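Predicted ATPase involved in replication control, Cdc46/Mcm family (Methanopyrus kandleri AV19, PDB 3F8T) probably binds ATP and single-stranded DNA and may act as an MCM-type helicase in DNA replication. Local coordinates at residues A117-G123 and R160-I166; P357-I361 and L373-L377; A459-A463 and D475-A479. The protein carries 2 engineered substitutions. One frame throughout, in Å; residues are numbered along the deposited sequence.

From the N terminus, the first of the three contacts is interaction 1, where strand 160-166 returns beside 117-123 after 36 residues that belong to the OB fold. Interaction 2 comes much later, in the P-loop domain: it closes a short excursion through helix 365-368, setting 357-361 against segment 373-377, on the outermost strand 373-376. Interaction 3 closes an equally short connection through strand 470-471, packing helices 449-465 and 473-489 of the lid. The three follow one another without nesting or crossing. Interaction 1 lies across the chain's centre from the others, whereas interactions 2 and 3 are about 22 Å apart between centres. Helix 473-489 joins these two, since its later residues Tyr486 and Thr489 touch interaction 2.

Interaction 1: residues A117-G123 and R160-I166; sequences ALISIEG and RVEILGI
The Arg160 guanidinium has Glu122 CG over one face, and the carboxylate of Glu122 is turned 45° from the guanidinium plane as its OE1 forms a salt bridge to Arg160 NH1 at 3.1 Å. The second carboxylate, that of Glu162, receives the hydroxyl of Ser120: Ser120 OG donates to Glu162 OE2 on the anti side at 2.8 Å, 18° out of the carboxylate plane. Ser120 OG also bonds Arg107 N, so this buried hydroxyl has two partners. Glu122 OE2 and Glu162 OE1 stand 4.4 Å apart, a proximity of like charges that Arg160 would probably ease. These side chains stand on two antiparallel strands of the OB fold, paired through Ile119–Gly165, Ile121–Ile163 and Gly123–Val161. Each of these pairs exchanges two backbone hydrogen bonds, such as Ile163 N to Ile121 O at 2.9 Å. On the face with Ser120 and the two glutamates, Leu118 CD1 presses on Leu164 CD2 at 3.3 Å, tighter than normal carbon contact. Leu118 CD1 also meets Ile166 CG1 at 4.3 Å, and helix 74-88 touches both Leu118 and Ile166. On the other face Ile121 and Ile163 lie side by side, Ile121 CG1 to Ile163 CB 4.1 Å, and both pack on Leu172 of strand 171-174.

Interaction 2: residues P357-I361 and L373-L377; sequences PIARI and LIAFL
Phe376 and Ile374 project from strand 373-376 onto the turn of residues 357-361, at one border of the five-stranded parallel sheet of a P-loop NTPase core. The strands run in the 5-1-4-3-2 order of an AAA+ ATPase, with 373-376 the outermost strand of the chain's sheet on this side, next to 242-245. The aromatic contacts centre on the Phe376 ring. Pro357 CB makes a CH-pi interaction over one face, 4.0 Å from the centroid and 25° off the normal. Ile374 CG2, from the same strand as the ring, lies over the opposite face, so the phenyl sits between Pro357 CB and the gamma methyl of Ile374, both offset toward the rim. A chi1 of -60° in Phe376, with CG beside the backbone N, turns the ring toward 357-361 with CE2 and CZ foremost. Ile361 CD1 approaches it obliquely, 3.6 Å from Phe376 CE2, with the two side chains at about a right angle, and Ile358 CB lies 3.9 Å from Phe376 CZ. Hydrogen bonding plays no part across the contact and serves the turn itself: Arg360 N bonds Pro357 O at 3.2 Å and Ile361 N bonds Ile358 O at 3.3 Å. These rather long bonds probably help keep the turn compact. Arg360 NH1 hydrogen-bonds Gly349 O. The aliphatic contacts are between isoleucines. Leu368 of helix 365-368 touches Ile358, Ile361 and Ile374, and Tyr486 of helix 473-489 adds to Ile358 and Ile374. Ile361 CD1 meets Ile374 CG2 tip to tip at 4.1 Å. Ile358 and Ile374 cross at about a right angle, Ile358 CD1 and Ile374 CD1 3.8 Å apart.

Interaction 3: residues A459-A463 and D475-A479; sequences AKAHA and DVDIA
Ile478 lays its CD1 methyl over one face of the His462 imidazole, 3.5 Å from the ring centroid and 23° off the normal, a close CH-pi contact. His462 carries CG anti to its own backbone N (chi1 -175°), which swings the ring out from helix 449-465 to helix 473-489. The two short segments cross at 124° with axes 8.2 Å apart, a close approach permitted by small side chains. Ala459 CB meets Ala479 CB at 4.0 Å and Val476 CG2 at 4.2 Å, while Asp475 CB sits 3.4 Å from Ala459 O. This helix pair belongs to the AAA-lid domain of the MCM family. Val471 of strand 470-471, in the connection between the helices, touches Ala459 and Ala463, and Val476 also packs against helix 417-439. The Asp475 side chain points into the contact, its OD2 3.7 Å from Ala463 CB. That OD2 accepts Glu472 N and forms a salt bridge with Arg466. With no hydrogen bond between the segments, the crossing is held by apolar and CH-pi packing, and the buried charge of Asp475 is probably balanced within the connection between the helices.

Interaction 1: residues A117-G123 and R160-I166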
ATOM      1  N   ALA A 117     -11.559  18.811 -19.237  1.00 23.73           N
ATOM      2  CA  ALA A 117     -10.111  18.678 -19.419  1.00 23.07           C
ATOM      3  C   ALA A 117      -9.595  17.236 -19.369  1.00 23.28           C
ATOM      4  O   ALA A 117     -10.166  16.370 -18.672  1.00 23.04           O
ATOM      5  CB  ALA A 117      -9.382  19.516 -18.380  1.00 23.10           C
ATOM      6  N   LEU A 118      -8.505  17.002 -20.104  1.00 22.15           N
ATOM      7  CA  LEU A 118      -7.725  15.778 -19.993  1.00 21.84           C
ATOM      8  C   LEU A 118      -6.839  15.890 -18.764  1.00 21.16           C
ATOM      9  O   LEU A 118      -6.090  16.869 -18.605  1.00 21.02           O
ATOM     10  CB  LEU A 118      -6.842  15.592 -21.239  1.00 21.36           C
ATOM     11  CG  LEU A 118      -5.819  14.450 -21.178  1.00 21.23           C
ATOM     12  CD1 LEU A 118      -6.522  13.109 -21.310  1.00 22.41           C
ATOM     13  CD2 LEU A 118      -4.815  14.659 -22.292  1.00 20.69           C
ATOM     14  N   ILE A 119      -6.929  14.895 -17.893  1.00 20.87           N
ATOM     15  CA  ILE A 119      -6.168  14.881 -16.651  1.00 20.89           C
ATOM     16  C   ILE A 119      -5.754  13.452 -16.308  1.00 21.26           C
ATOM     17  O   ILE A 119      -6.269  12.497 -16.897  1.00 20.68           O
ATOM     18  CB  ILE A 119      -6.988  15.476 -15.448  1.00 21.25           C
ATOM     19  CG1 ILE A 119      -8.087  14.504 -14.988  1.00 20.29           C
ATOM     20  CG2 ILE A 119      -7.576  16.862 -15.813  1.00 20.92           C
ATOM     21  CD1 ILE A 119      -8.589  14.738 -13.585  1.00 21.09           C
ATOM     22  N   SER A 120      -4.840  13.309 -15.343  1.00 22.07           N
ATOM     23  CA  SER A 120      -4.706  12.018 -14.663  1.00 22.62           C
ATOM     24  C   SER A 120      -5.015  12.182 -13.178  1.00 23.00           C
ATOM     25  O   SER A 120      -4.846  13.273 -12.609  1.00 22.98           O
ATOM     26  CB  SER A 120      -3.328  11.378 -14.885  1.00 22.99           C
ATOM     27  OG  SER A 120      -2.371  11.858 -13.965  1.00 24.23           O
ATOM     28  N   ILE A 121      -5.537  11.115 -12.581  1.00 23.06           N
ATOM     29  CA  ILE A 121      -5.630  11.009 -11.128  1.00 22.84           C
ATOM     30  C   ILE A 121      -4.803   9.814 -10.683  1.00 22.89           C
ATOM     31  O   ILE A 121      -4.534   8.909 -11.476  1.00 22.45           O
ATOM     32  CB  ILE A 121      -7.103  10.897 -10.620  1.00 23.23           C
ATOM     33  CG1 ILE A 121      -7.820   9.644 -11.158  1.00 22.95           C
ATOM     34  CG2 ILE A 121      -7.860  12.174 -10.954  1.00 23.15           C
ATOM     35  CD1 ILE A 121      -9.146   9.308 -10.435  1.00 23.32           C
ATOM     36  N   GLU A 122      -4.402   9.813  -9.417  1.00 22.08           N
ATOM     37  CA  GLU A 122      -3.723   8.670  -8.863  1.00 22.38           C
ATOM     38  C   GLU A 122      -4.210   8.429  -7.442  1.00 21.71           C
ATOM     39  O   GLU A 122      -4.310   9.367  -6.645  1.00 20.97           O
ATOM     40  CB  GLU A 122      -2.218   8.910  -8.881  1.00 23.25           C
ATOM     41  CG  GLU A 122      -1.378   7.727  -8.413  1.00 26.82           C
ATOM     42  CD  GLU A 122       0.093   8.072  -8.428  1.00 32.88           C
ATOM     43  OE1 GLU A 122       0.512   8.889  -7.589  1.00 37.24           O
ATOM     44  OE2 GLU A 122       0.822   7.552  -9.294  1.00 37.45           O
ATOM     45  N   GLY A 123      -4.541   7.178  -7.144  1.00 20.35           N
ATOM     46  CA  GLY A 123      -4.875   6.789  -5.786  1.00 20.09           C
ATOM     47  C   GLY A 123      -5.368   5.366  -5.653  1.00 18.87           C
ATOM     48  O   GLY A 123      -5.094   4.529  -6.507  1.00 19.55           O
ATOM     49  N   ARG A 160      -3.809   0.364  -6.277  1.00 20.43           N
ATOM     50  CA  ARG A 160      -3.351   1.720  -6.532  1.00 20.97           C
ATOM     51  C   ARG A 160      -3.151   1.927  -8.036  1.00 21.17           C
ATOM     52  O   ARG A 160      -2.456   1.161  -8.697  1.00 20.61           O
ATOM     53  CB  ARG A 160      -2.058   2.014  -5.784  1.00 21.73           C
ATOM     54  CG  ARG A 160      -1.679   3.466  -5.799  1.00 22.51           C
ATOM     55  CD  ARG A 160      -0.685   3.777  -4.679  1.00 26.79           C
ATOM     56  NE  ARG A 160      -0.107   5.099  -4.880  1.00 29.87           N
ATOM     57  CZ  ARG A 160       0.977   5.334  -5.608  1.00 32.39           C
ATOM     58  NH1 ARG A 160       1.419   6.585  -5.744  1.00 35.58           N
ATOM     59  NH2 ARG A 160       1.632   4.328  -6.187  1.00 33.34           N
ATOM     60  N   VAL A 161      -3.753   2.987  -8.563  1.00 21.59           N
ATOM     61  CA  VAL A 161      -3.810   3.191 -10.004  1.00 21.86           C
ATOM     62  C   VAL A 161      -3.530   4.639 -10.403  1.00 22.49           C
ATOM     63  O   VAL A 161      -3.764   5.565  -9.623  1.00 21.67           O
ATOM     64  CB  VAL A 161      -5.198   2.743 -10.568  1.00 21.73           C
ATOM     65  CG1 VAL A 161      -5.428   1.262 -10.297  1.00 23.56           C
ATOM     66  CG2 VAL A 161      -6.339   3.577  -9.956  1.00 20.83           C
ATOM     67  N   GLU A 162      -2.981   4.825 -11.603  1.00 22.30           N
ATOM     68  CA  GLU A 162      -3.065   6.113 -12.271  1.00 23.57           C
ATOM     69  C   GLU A 162      -4.046   5.978 -13.430  1.00 22.45           C
ATOM     70  O   GLU A 162      -3.956   5.036 -14.244  1.00 22.14           O
ATOM     71  CB  GLU A 162      -1.704   6.632 -12.755  1.00 23.49           C
ATOM     72  CG  GLU A 162      -1.779   8.083 -13.281  1.00 25.80           C
ATOM     73  CD  GLU A 162      -0.419   8.753 -13.495  1.00 28.17           C
ATOM     74  OE1 GLU A 162       0.587   8.036 -13.693  1.00 33.24           O
ATOM     75  OE2 GLU A 162      -0.365  10.015 -13.489  1.00 34.69           O
ATOM     76  N   ILE A 163      -5.004   6.898 -13.482  1.00 21.70           N
ATOM     77  CA  ILE A 163      -6.051   6.850 -14.502  1.00 20.77           C
ATOM     78  C   ILE A 163      -6.011   8.131 -15.295  1.00 21.50           C
ATOM     79  O   ILE A 163      -6.117   9.233 -14.742  1.00 21.48           O
ATOM     80  CB  ILE A 163      -7.480   6.680 -13.918  1.00 21.03           C
ATOM     81  CG1 ILE A 163      -7.567   5.446 -13.026  1.00 19.95           C
ATOM     82  CG2 ILE A 163      -8.545   6.567 -15.059  1.00 19.04           C
ATOM     83  CD1 ILE A 163      -8.958   5.194 -12.440  1.00 20.69           C
ATOM     84  N   LEU A 164      -5.861   7.977 -16.599  1.00 20.99           N
ATOM     85  CA  LEU A 164      -5.939   9.095 -17.509  1.00 21.88           C
ATOM     86  C   LEU A 164      -7.353   9.152 -18.059  1.00 20.93           C
ATOM     87  O   LEU A 164      -7.952   8.113 -18.343  1.00 21.02           O
ATOM     88  CB  LEU A 164      -4.945   8.881 -18.628  1.00 22.43           C
ATOM     89  CG  LEU A 164      -4.213  10.129 -19.065  1.00 27.04           C
ATOM     90  CD1 LEU A 164      -2.715   9.851 -19.044  1.00 31.01           C
ATOM     91  CD2 LEU A 164      -4.689  10.492 -20.449  1.00 31.44           C
ATOM     92  N   GLY A 165      -7.887  10.359 -18.214  1.00 20.98           N
ATOM     93  CA  GLY A 165      -9.246  10.506 -18.684  1.00 20.59           C
ATOM     94  C   GLY A 165      -9.661  11.934 -18.927  1.00 20.34           C
ATOM     95  O   GLY A 165      -8.893  12.857 -18.730  1.00 20.31           O
ATOM     96  N   ILE A 166     -10.907  12.102 -19.342  1.00 20.58           N
ATOM     97  CA  ILE A 166     -11.472  13.426 -19.523  1.00 21.33           C
ATOM     98  C   ILE A 166     -12.613  13.625 -18.492  1.00 21.81           C
ATOM     99  O   ILE A 166     -13.475  12.763 -18.336  1.00 22.20           O
ATOM    100  CB  ILE A 166     -11.946  13.638 -20.983  1.00 21.52           C
ATOM    101  CG1 ILE A 166     -10.730  13.649 -21.940  1.00 20.86           C
ATOM    102  CG2 ILE A 166     -12.677  14.974 -21.104  1.00 21.03           C
ATOM    103  CD1 ILE A 166     -11.107  13.486 -23.423  1.00 22.46           C
TER

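Interaction 2: residues P357-I361 and L373-L377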
ATOM      1  N   PRO A 357       2.257 -11.913  32.222  1.00 43.52           N
ATOM      2  CA  PRO A 357       1.598 -10.926  31.357  1.00 42.48           C
ATOM      3  C   PRO A 357       0.779 -11.496  30.190  1.00 41.42           C
ATOM      4  O   PRO A 357      -0.292 -10.961  29.889  1.00 41.04           O
ATOM      5  CB  PRO A 357       2.764 -10.084  30.846  1.00 42.33           C
ATOM      6  CG  PRO A 357       3.741 -10.142  31.939  1.00 42.30           C
ATOM      7  CD  PRO A 357       3.668 -11.553  32.443  1.00 43.04           C
ATOM      8  N   ILE A 358       1.252 -12.566  29.558  1.00 40.17           N
ATOM      9  CA  ILE A 358       0.531 -13.123  28.420  1.00 39.87           C
ATOM     10  C   ILE A 358      -0.777 -13.821  28.831  1.00 40.29           C
ATOM     11  O   ILE A 358      -1.732 -13.872  28.052  1.00 39.85           O
ATOM     12  CB  ILE A 358       1.414 -14.048  27.545  1.00 39.74           C
ATOM     13  CG1 ILE A 358       0.759 -14.240  26.168  1.00 38.86           C
ATOM     14  CG2 ILE A 358       1.732 -15.374  28.262  1.00 38.92           C
ATOM     15  CD1 ILE A 358       1.699 -14.727  25.095  1.00 38.34           C
ATOM     16  N   ALA A 359      -0.819 -14.338  30.057  1.00 40.31           N
ATOM     17  CA  ALA A 359      -2.024 -14.974  30.579  1.00 41.00           C
ATOM     18  C   ALA A 359      -3.165 -13.977  30.778  1.00 41.23           C
ATOM     19  O   ALA A 359      -4.333 -14.364  30.780  1.00 41.68           O
ATOM     20  CB  ALA A 359      -1.719 -15.724  31.879  1.00 40.71           C
ATOM     21  N   ARG A 360      -2.825 -12.699  30.923  1.00 41.73           N
ATOM     22  CA  ARG A 360      -3.814 -11.637  31.129  1.00 42.89           C
ATOM     23  C   ARG A 360      -4.484 -11.152  29.838  1.00 42.75           C
ATOM     24  O   ARG A 360      -5.465 -10.410  29.890  1.00 42.76           O
ATOM     25  CB  ARG A 360      -3.190 -10.446  31.858  1.00 42.89           C
ATOM     26  CG  ARG A 360      -2.771 -10.729  33.299  1.00 44.02           C
ATOM     27  CD  ARG A 360      -2.038  -9.538  33.908  1.00 45.11           C
ATOM     28  NE  ARG A 360      -1.014  -9.002  33.007  1.00 50.65           N
ATOM     29  CZ  ARG A 360      -0.963  -7.740  32.571  1.00 52.65           C
ATOM     30  NH1 ARG A 360      -1.866  -6.847  32.970  1.00 53.21           N
ATOM     31  NH2 ARG A 360       0.008  -7.363  31.742  1.00 53.38           N
ATOM     32  N   ILE A 361      -3.944 -11.560  28.695  1.00 42.66           N
ATOM     33  CA  ILE A 361      -4.531 -11.233  27.398  1.00 43.32           C
ATOM     34  C   ILE A 361      -5.712 -12.160  27.128  1.00 43.35           C
ATOM     35  O   ILE A 361      -5.532 -13.369  26.975  1.00 43.59           O
ATOM     36  CB  ILE A 361      -3.493 -11.384  26.262  1.00 43.04           C
ATOM     37  CG1 ILE A 361      -2.307 -10.440  26.489  1.00 43.56           C
ATOM     38  CG2 ILE A 361      -4.138 -11.137  24.897  1.00 43.22           C
ATOM     39  CD1 ILE A 361      -1.171 -10.650  25.517  1.00 43.50           C
ATOM     40  N   LEU A 373       5.161 -10.723  17.396  1.00 19.16           N
ATOM     41  CA  LEU A 373       5.647 -10.133  18.637  1.00 19.59           C
ATOM     42  C   LEU A 373       4.497  -9.560  19.425  1.00 20.46           C
ATOM     43  O   LEU A 373       3.581  -8.979  18.856  1.00 19.45           O
ATOM     44  CB  LEU A 373       6.631  -8.991  18.354  1.00 19.61           C
ATOM     45  CG  LEU A 373       7.909  -9.295  17.572  1.00 21.43           C
ATOM     46  CD1 LEU A 373       8.445  -8.057  16.887  1.00 21.91           C
ATOM     47  CD2 LEU A 373       8.948  -9.926  18.477  1.00 20.51           C
ATOM     48  N   ILE A 374       4.560  -9.709  20.745  1.00 21.33           N
ATOM     49  CA  ILE A 374       3.668  -8.974  21.617  1.00 23.07           C
ATOM     50  C   ILE A 374       4.518  -8.020  22.436  1.00 24.45           C
ATOM     51  O   ILE A 374       5.484  -8.437  23.070  1.00 24.37           O
ATOM     52  CB  ILE A 374       2.826  -9.882  22.551  1.00 23.25           C
ATOM     53  CG1 ILE A 374       2.140 -10.992  21.739  1.00 23.49           C
ATOM     54  CG2 ILE A 374       1.834  -8.996  23.357  1.00 23.37           C
ATOM     55  CD1 ILE A 374       1.272 -11.968  22.560  1.00 24.35           C
ATOM     56  N   ALA A 375       4.171  -6.745  22.381  1.00 25.87           N
ATOM     57  CA  ALA A 375       4.890  -5.703  23.102  1.00 28.54           C
ATOM     58  C   ALA A 375       4.098  -5.318  24.358  1.00 30.39           C
ATOM     59  O   ALA A 375       3.075  -4.612  24.284  1.00 30.15           O
ATOM     60  CB  ALA A 375       5.106  -4.508  22.197  1.00 28.42           C
ATOM     61  N   PHE A 376       4.555  -5.829  25.499  1.00 31.89           N
ATOM     62  CA  PHE A 376       3.929  -5.565  26.788  1.00 34.48           C
ATOM     63  C   PHE A 376       4.466  -4.255  27.312  1.00 36.04           C
ATOM     64  O   PHE A 376       5.618  -4.181  27.745  1.00 36.97           O
ATOM     65  CB  PHE A 376       4.209  -6.697  27.786  1.00 34.22           C
ATOM     66  CG  PHE A 376       3.707  -8.041  27.339  1.00 34.03           C
ATOM     67  CD1 PHE A 376       4.556  -8.938  26.688  1.00 33.58           C
ATOM     68  CD2 PHE A 376       2.388  -8.412  27.566  1.00 33.40           C
ATOM     69  CE1 PHE A 376       4.087 -10.171  26.256  1.00 33.25           C
ATOM     70  CE2 PHE A 376       1.919  -9.633  27.146  1.00 32.73           C
ATOM     71  CZ  PHE A 376       2.767 -10.519  26.488  1.00 33.89           C
ATOM     72  N   LEU A 377       3.647  -3.210  27.239  1.00 37.40           N
ATOM     73  CA  LEU A 377       4.074  -1.884  27.678  1.00 38.87           C
ATOM     74  C   LEU A 377       4.163  -1.853  29.207  1.00 40.07           C
ATOM     75  O   LEU A 377       3.420  -2.562  29.886  1.00 40.20           O
ATOM     76  CB  LEU A 377       3.110  -0.804  27.168  1.00 38.88           C
ATOM     77  CG  LEU A 377       2.666  -0.807  25.699  1.00 39.25           C
ATOM     78  CD1 LEU A 377       1.954   0.494  25.378  1.00 39.96           C
ATOM     79  CD2 LEU A 377       3.840  -1.009  24.759  1.00 40.25           C
TER

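Interaction 3: residues A459-A463 and D475-A479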
ATOM      1  N   ALA A 459      14.958  -9.759  10.829  1.00 16.74           N
ATOM      2  CA  ALA A 459      16.313  -9.554  10.284  1.00 17.58           C
ATOM      3  C   ALA A 459      16.304  -8.975   8.862  1.00 17.37           C
ATOM      4  O   ALA A 459      17.127  -8.112   8.539  1.00 17.38           O
ATOM      5  CB  ALA A 459      17.116 -10.847  10.335  1.00 17.46           C
ATOM      6  N   LYS A 460      15.391  -9.462   8.022  1.00 17.57           N
ATOM      7  CA  LYS A 460      15.186  -8.901   6.685  1.00 18.33           C
ATOM      8  C   LYS A 460      14.770  -7.421   6.791  1.00 18.03           C
ATOM      9  O   LYS A 460      15.278  -6.569   6.057  1.00 17.11           O
ATOM     10  CB  LYS A 460      14.136  -9.711   5.920  1.00 18.31           C
ATOM     11  CG  LYS A 460      14.604 -11.145   5.497  1.00 18.95           C
ATOM     12  CD  LYS A 460      13.474 -11.883   4.752  1.00 20.21           C
ATOM     13  CE  LYS A 460      13.950 -13.187   4.093  1.00 21.28           C
ATOM     14  NZ  LYS A 460      12.755 -14.009   3.663  1.00 22.91           N
ATOM     15  N   ALA A 461      13.840  -7.121   7.702  1.00 17.49           N
ATOM     16  CA  ALA A 461      13.425  -5.734   7.924  1.00 17.17           C
ATOM     17  C   ALA A 461      14.591  -4.835   8.312  1.00 17.54           C
ATOM     18  O   ALA A 461      14.727  -3.712   7.789  1.00 18.24           O
ATOM     19  CB  ALA A 461      12.303  -5.658   8.968  1.00 17.47           C
ATOM     20  N   HIS A 462      15.467  -5.327   9.194  1.00 17.51           N
ATOM     21  CA  HIS A 462      16.615  -4.533   9.587  1.00 17.39           C
ATOM     22  C   HIS A 462      17.592  -4.348   8.407  1.00 17.88           C
ATOM     23  O   HIS A 462      18.196  -3.285   8.255  1.00 16.99           O
ATOM     24  CB  HIS A 462      17.326  -5.095  10.816  1.00 17.26           C
ATOM     25  CG  HIS A 462      18.431  -4.209  11.302  1.00 18.57           C
ATOM     26  ND1 HIS A 462      18.194  -2.981  11.886  1.00 19.97           N
ATOM     27  CD2 HIS A 462      19.775  -4.339  11.232  1.00 17.95           C
ATOM     28  CE1 HIS A 462      19.347  -2.405  12.184  1.00 18.12           C
ATOM     29  NE2 HIS A 462      20.321  -3.207  11.795  1.00 21.93           N
ATOM     30  N   ALA A 463      17.736  -5.372   7.565  1.00 18.00           N
ATOM     31  CA  ALA A 463      18.588  -5.230   6.374  1.00 18.92           C
ATOM     32  C   ALA A 463      18.008  -4.162   5.428  1.00 19.00           C
ATOM     33  O   ALA A 463      18.752  -3.342   4.878  1.00 19.80           O
ATOM     34  CB  ALA A 463      18.778  -6.580   5.664  1.00 18.65           C
ATOM     35  N   ASP A 475      22.085  -8.418  11.722  1.00 23.93           N
ATOM     36  CA  ASP A 475      20.624  -8.273  11.571  1.00 22.28           C
ATOM     37  C   ASP A 475      19.889  -9.383  12.323  1.00 21.78           C
ATOM     38  O   ASP A 475      18.810  -9.156  12.872  1.00 20.74           O
ATOM     39  CB  ASP A 475      20.185  -8.307  10.096  1.00 22.26           C
ATOM     40  CG  ASP A 475      20.892  -7.261   9.228  1.00 22.21           C
ATOM     41  OD1 ASP A 475      21.036  -6.098   9.665  1.00 22.17           O
ATOM     42  OD2 ASP A 475      21.304  -7.601   8.095  1.00 21.68           O
ATOM     43  N   VAL A 476      20.458 -10.589  12.292  1.00 20.77           N
ATOM     44  CA  VAL A 476      19.883 -11.736  12.982  1.00 20.41           C
ATOM     45  C   VAL A 476      19.918 -11.499  14.484  1.00 20.31           C
ATOM     46  O   VAL A 476      18.941 -11.768  15.175  1.00 19.55           O
ATOM     47  CB  VAL A 476      20.582 -13.064  12.606  1.00 20.47           C
ATOM     48  CG1 VAL A 476      20.045 -14.201  13.490  1.00 19.99           C
ATOM     49  CG2 VAL A 476      20.317 -13.393  11.123  1.00 20.84           C
ATOM     50  N   ASP A 477      21.031 -10.954  14.965  1.00 20.79           N
ATOM     51  CA  ASP A 477      21.233 -10.693  16.381  1.00 22.13           C
ATOM     52  C   ASP A 477      20.211  -9.701  16.930  1.00 22.12           C
ATOM     53  O   ASP A 477      19.677  -9.882  18.035  1.00 22.28           O
ATOM     54  CB  ASP A 477      22.658 -10.179  16.626  1.00 22.89           C
ATOM     55  CG  ASP A 477      23.699 -11.288  16.561  1.00 25.28           C
ATOM     56  OD1 ASP A 477      23.324 -12.474  16.426  1.00 28.64           O
ATOM     57  OD2 ASP A 477      24.896 -10.967  16.657  1.00 30.04           O
ATOM     58  N   ILE A 478      19.959  -8.647  16.167  1.00 21.36           N
ATOM     59  CA  ILE A 478      18.986  -7.634  16.568  1.00 21.87           C
ATOM     60  C   ILE A 478      17.573  -8.224  16.619  1.00 20.61           C
ATOM     61  O   ILE A 478      16.835  -8.018  17.586  1.00 20.54           O
ATOM     62  CB  ILE A 478      19.024  -6.437  15.603  1.00 21.50           C
ATOM     63  CG1 ILE A 478      20.272  -5.600  15.848  1.00 23.92           C
ATOM     64  CG2 ILE A 478      17.736  -5.581  15.722  1.00 23.72           C
ATOM     65  CD1 ILE A 478      20.559  -4.617  14.701  1.00 23.93           C
ATOM     66  N   ALA A 479      17.209  -8.942  15.558  1.00 19.68           N
ATOM     67  CA  ALA A 479      15.935  -9.669  15.468  1.00 19.17           C
ATOM     68  C   ALA A 479      15.725 -10.655  16.643  1.00 19.81           C
ATOM     69  O   ALA A 479      14.669 -10.664  17.295  1.00 18.86           O
ATOM     70  CB  ALA A 479      15.874 -10.398  14.142  1.00 18.90           C
TER